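Local coordinates for protein L544 (Acanthamoeba polyphaga mimivirus, PDB 4AMQ) that probably acts as a metal-dependent nucleotidyltransferase, carried in the virion and built from a nucleotidyltransferase domain joined to a helical domain, at residues Leu43-Lys54 with Asp68-Tyr77. Numbering follows the deposited sequence.
Sequences LVVPDRDKYQIK and DIVNNVHPEY. With MN (manganese (II) ion), chain C.
Val44 O is gripped by two donors: a water that donates to it at 2.9 Å and also meets Tyr77 OH, and Arg85 NE of helix 82-93. The water lies at the edge of the Tyr77 ring, in its plane, and so does Val45 CG2, which touches Tyr77 CD2 at 3.4 Å. Val45 divides its branches here. CG1, anti to the backbone N (chi1 178°), faces the Glu76 carboxylate arriving from the opposite direction, and CG2 also presses on Val73 CG1 at 3.5 Å. Beyond this apolar cluster the chains become an antiparallel ladder, strand 51-54 forming the outer edge of the mixed sheet beside strand 66-72. Asn72 N donates to Lys50 O at 2.9 Å, while Asn72 OD1 takes a hydrogen bond from Arg217 NE of strand 209-217, on the other side of strand 66-72. Gln52 and Val70 then exchange two bonds lying in the carbonyl planes, and Lys54 N donates to Asp68 O with a straight N-H...O angle (174°) but tilted out of the carbonyl plane. On the sheet face turned to helix 28-42, Ile69 CG2 packs on Tyr51 CB at 4.0 Å. With CG set between the backbone N and the carbonyl carbon (chi1 81°), the Tyr51 ring has Arg48 NH1 of its own segment over one face, offset toward the rim. At the far end Asp68 OD1 binds a manganese ion at 2.3 Å together with a water, Asp66 and Asp213; Asp66 and Asp68 also bind a second manganese ion, consistent with the DxD motif of nucleotidyltransferases.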
loop_
_atom_site.group_PDB
_atom_site.type_symbol
_atom_site.label_atom_id
_atom_site.label_comp_id
_atom_site.label_asym_id
_atom_site.label_seq_id
_atom_site.Cartn_x
_atom_site.Cartn_y
_atom_site.Cartn_z
ATOM N N LEU A 43 -5.662 3.108 17.254
ATOM C CA LEU A 43 -4.521 3.951 17.612
ATOM C C LEU A 43 -3.877 3.504 18.923
ATOM O O LEU A 43 -4.555 3.014 19.824
ATOM C CB LEU A 43 -4.935 5.422 17.704
ATOM C CG LEU A 43 -5.281 6.144 16.401
ATOM C CD1 LEU A 43 -5.848 7.523 16.688
ATOM C CD2 LEU A 43 -4.067 6.239 15.491
ATOM N N VAL A 44 -2.561 3.665 19.021
ATOM C CA VAL A 44 -1.849 3.377 20.262
ATOM C C VAL A 44 -2.214 4.406 21.333
ATOM O O VAL A 44 -2.459 4.056 22.487
ATOM C CB VAL A 44 -0.325 3.365 20.048
ATOM C CG1 VAL A 44 0.398 3.257 21.381
ATOM C CG2 VAL A 44 0.070 2.222 19.125
ATOM N N VAL A 45 -2.239 5.676 20.937
ATOM C CA VAL A 45 -2.765 6.746 21.778
ATOM C C VAL A 45 -3.862 7.475 21.003
ATOM O O VAL A 45 -3.588 8.122 19.994
ATOM C CB VAL A 45 -1.661 7.739 22.204
ATOM C CG1 VAL A 45 -2.248 8.872 23.030
ATOM C CG2 VAL A 45 -0.583 7.021 22.989
ATOM N N PRO A 46 -5.115 7.350 21.463
ATOM C CA PRO A 46 -6.301 7.854 20.759
ATOM C C PRO A 46 -6.455 9.374 20.781
ATOM O O PRO A 46 -7.137 9.923 19.912
ATOM C CB PRO A 46 -7.463 7.211 21.527
ATOM C CG PRO A 46 -6.848 6.095 22.317
ATOM C CD PRO A 46 -5.480 6.570 22.655
ATOM N N ASP A 47 -5.844 10.038 21.758
ATOM C CA ASP A 47 -5.989 11.485 21.909
ATOM C C ASP A 47 -5.746 12.221 20.593
ATOM O O ASP A 47 -4.710 12.043 19.954
ATOM C CB ASP A 47 -5.046 12.011 22.994
ATOM C CG ASP A 47 -5.236 11.305 24.326
ATOM O OD1 ASP A 47 -6.300 10.680 24.525
ATOM O OD2 ASP A 47 -4.322 11.378 25.178
ATOM N N ARG A 48 -6.707 13.052 20.200
ATOM C CA ARG A 48 -6.651 13.761 18.924
ATOM C C ARG A 48 -5.365 14.568 18.736
ATOM O O ARG A 48 -4.849 14.680 17.626
ATOM C CB ARG A 48 -7.865 14.678 18.773
ATOM C CG ARG A 48 -7.993 15.301 17.394
ATOM C CD ARG A 48 -8.146 14.219 16.342
ATOM N NE ARG A 48 -8.131 14.750 14.982
ATOM C CZ ARG A 48 -7.023 14.991 14.290
ATOM N NH1 ARG A 48 -5.832 14.757 14.833
ATOM N NH2 ARG A 48 -7.102 15.474 13.057
ATOM N N ASP A 49 -4.855 15.133 19.824
ATOM C CA ASP A 49 -3.651 15.953 19.758
ATOM C C ASP A 49 -2.384 15.117 19.584
ATOM O O ASP A 49 -1.308 15.659 19.335
ATOM C CB ASP A 49 -3.545 16.844 20.999
ATOM C CG ASP A 49 -4.115 16.183 22.242
ATOM O OD1 ASP A 49 -3.874 14.972 22.440
ATOM O OD2 ASP A 49 -4.813 16.873 23.017
ATOM N N LYS A 50 -2.516 13.798 19.703
ATOM C CA LYS A 50 -1.369 12.899 19.593
ATOM C C LYS A 50 -1.293 12.139 18.262
ATOM O O LYS A 50 -0.442 11.262 18.095
ATOM C CB LYS A 50 -1.355 11.901 20.755
ATOM C CG LYS A 50 -1.149 12.531 22.123
ATOM C CD LYS A 50 0.199 13.223 22.216
ATOM C CE LYS A 50 0.430 13.790 23.608
ATOM N NZ LYS A 50 -0.644 14.748 23.996
ATOM N N TYR A 51 -2.180 12.462 17.323
ATOM C CA TYR A 51 -2.118 11.843 16.000
ATOM C C TYR A 51 -2.407 12.828 14.876
ATOM O O TYR A 51 -3.175 13.777 15.050
ATOM C CB TYR A 51 -3.032 10.609 15.906
ATOM C CG TYR A 51 -4.502 10.885 15.651
ATOM C CD1 TYR A 51 -4.957 11.228 14.382
ATOM C CD2 TYR A 51 -5.441 10.764 16.670
ATOM C CE1 TYR A 51 -6.304 11.466 14.142
ATOM C CE2 TYR A 51 -6.789 10.996 16.437
ATOM C CZ TYR A 51 -7.213 11.345 15.172
ATOM O OH TYR A 51 -8.551 11.578 14.936
ATOM N N GLN A 52 -1.773 12.604 13.728
ATOM C CA GLN A 52 -1.986 13.449 12.563
ATOM C C GLN A 52 -2.315 12.618 11.329
ATOM O O GLN A 52 -1.633 11.635 11.028
ATOM C CB GLN A 52 -0.756 14.313 12.288
ATOM C CG GLN A 52 -1.021 15.459 11.317
ATOM C CD GLN A 52 -0.986 16.823 11.992
ATOM O OE1 GLN A 52 0.020 17.205 12.591
ATOM N NE2 GLN A 52 -2.084 17.565 11.892
ATOM N N ILE A 53 -3.368 13.014 10.622
ATOM C CA ILE A 53 -3.743 12.363 9.379
ATOM C C ILE A 53 -2.874 12.876 8.234
ATOM O O ILE A 53 -2.734 14.086 8.045
ATOM C CB ILE A 53 -5.223 12.610 9.059
ATOM C CG1 ILE A 53 -6.095 12.080 10.202
ATOM C CG2 ILE A 53 -5.602 11.971 7.726
ATOM C CD1 ILE A 53 -7.575 12.269 9.989
ATOM N N LYS A 54 -2.287 11.955 7.477
ATOM C CA LYS A 54 -1.417 12.322 6.369
ATOM C C LYS A 54 -1.985 11.844 5.038
ATOM O O LYS A 54 -3.030 11.193 4.995
ATOM C CB LYS A 54 -0.022 11.726 6.571
ATOM C CG LYS A 54 0.645 12.112 7.883
ATOM C CD LYS A 54 0.939 13.604 7.951
ATOM C CE LYS A 54 1.621 13.971 9.263
ATOM N NZ LYS A 54 1.778 15.445 9.431
ATOM N N ASP A 68 -3.557 7.055 6.124
ATOM C CA ASP A 68 -2.211 7.107 6.685
ATOM C C ASP A 68 -2.210 8.014 7.906
ATOM O O ASP A 68 -2.682 9.153 7.843
ATOM C CB ASP A 68 -1.212 7.649 5.656
ATOM C CG ASP A 68 -1.098 6.765 4.429
ATOM O OD1 ASP A 68 -1.323 5.542 4.554
ATOM O OD2 ASP A 68 -0.787 7.294 3.341
ATOM N N ILE A 69 -1.682 7.515 9.017
ATOM C CA ILE A 69 -1.651 8.303 10.244
ATOM C C ILE A 69 -0.332 8.184 10.995
ATOM O O ILE A 69 0.251 7.096 11.075
ATOM C CB ILE A 69 -2.817 7.919 11.181
ATOM C CG1 ILE A 69 -4.142 8.344 10.555
ATOM C CG2 ILE A 69 -2.660 8.560 12.546
ATOM C CD1 ILE A 69 -5.324 8.188 11.467
ATOM N N VAL A 70 0.140 9.311 11.526
ATOM C CA VAL A 70 1.284 9.315 12.425
ATOM C C VAL A 70 0.776 9.437 13.861
ATOM O O VAL A 70 0.035 10.362 14.190
ATOM C CB VAL A 70 2.267 10.465 12.104
ATOM C CG1 VAL A 70 3.322 10.603 13.203
ATOM C CG2 VAL A 70 2.928 10.237 10.753
ATOM N N ASN A 71 1.157 8.485 14.703
ATOM C CA ASN A 71 0.792 8.508 16.114
ATOM C C ASN A 71 2.040 8.805 16.942
ATOM O O ASN A 71 2.965 7.993 17.000
ATOM C CB ASN A 71 0.183 7.165 16.527
ATOM C CG ASN A 71 -0.759 7.280 17.717
ATOM O OD1 ASN A 71 -1.207 8.374 18.073
ATOM N ND2 ASN A 71 -1.073 6.145 18.330
ATOM N N ASN A 72 2.081 9.983 17.557
ATOM C CA ASN A 72 3.208 10.356 18.409
ATOM C C ASN A 72 2.887 10.022 19.861
ATOM O O ASN A 72 2.118 10.726 20.512
ATOM C CB ASN A 72 3.547 11.840 18.238
ATOM C CG ASN A 72 4.096 12.157 16.854
ATOM O OD1 ASN A 72 4.985 11.467 16.355
ATOM N ND2 ASN A 72 3.560 13.197 16.225
ATOM N N VAL A 73 3.470 8.937 20.363
ATOM C CA VAL A 73 3.020 8.357 21.628
ATOM C C VAL A 73 3.964 8.565 22.815
ATOM O O VAL A 73 3.609 8.245 23.948
ATOM C CB VAL A 73 2.693 6.852 21.477
ATOM C CG1 VAL A 73 1.695 6.647 20.348
ATOM C CG2 VAL A 73 3.959 6.046 21.225
ATOM N N HIS A 74 5.157 9.093 22.561
ATOM C CA HIS A 74 6.075 9.439 23.642
ATOM C C HIS A 74 5.656 10.780 24.242
ATOM O O HIS A 74 5.258 11.685 23.511
ATOM C CB HIS A 74 7.512 9.517 23.123
ATOM C CG HIS A 74 8.542 9.597 24.204
ATOM N ND1 HIS A 74 8.860 10.765 24.849
ATOM C CD2 HIS A 74 9.330 8.635 24.759
ATOM C CE1 HIS A 74 9.798 10.534 25.757
ATOM N NE2 HIS A 74 10.095 9.246 25.716
ATOM N N PRO A 75 5.762 10.924 25.573
ATOM C CA PRO A 75 6.319 9.950 26.517
ATOM C C PRO A 75 5.281 8.964 27.040
ATOM O O PRO A 75 5.640 8.028 27.754
ATOM C CB PRO A 75 6.802 10.837 27.663
ATOM C CG PRO A 75 5.806 11.949 27.683
ATOM C CD PRO A 75 5.421 12.195 26.242
ATOM N N GLU A 76 4.016 9.180 26.696
ATOM C CA GLU A 76 2.942 8.287 27.123
ATOM C C GLU A 76 3.359 6.827 26.959
ATOM O O GLU A 76 3.149 6.009 27.853
ATOM C CB GLU A 76 1.666 8.579 26.332
ATOM C CG GLU A 76 0.417 7.924 26.890
ATOM C CD GLU A 76 -0.855 8.595 26.404
ATOM O OE1 GLU A 76 -0.779 9.750 25.937
ATOM O OE2 GLU A 76 -1.931 7.967 26.487
ATOM N N TYR A 77 3.965 6.511 25.817
ATOM C CA TYR A 77 4.516 5.180 25.577
ATOM C C TYR A 77 5.968 5.261 25.119
ATOM O O TYR A 77 6.344 6.173 24.381
ATOM C CB TYR A 77 3.680 4.416 24.544
ATOM C CG TYR A 77 2.337 3.960 25.065
ATOM C CD1 TYR A 77 2.235 2.860 25.904
ATOM C CD2 TYR A 77 1.172 4.629 24.717
ATOM C CE1 TYR A 77 1.009 2.440 26.387
ATOM C CE2 TYR A 77 -0.062 4.216 25.193
ATOM C CZ TYR A 77 -0.136 3.121 26.026
ATOM O OH TYR A 77 -1.357 2.707 26.503
HETATM MN MN MN C . -0.882 3.843 3.062
HETATM O O HOH W 1 -3.399 4.429 25.180
HETATM O O HOH W 2 -0.375 2.090 1.263
#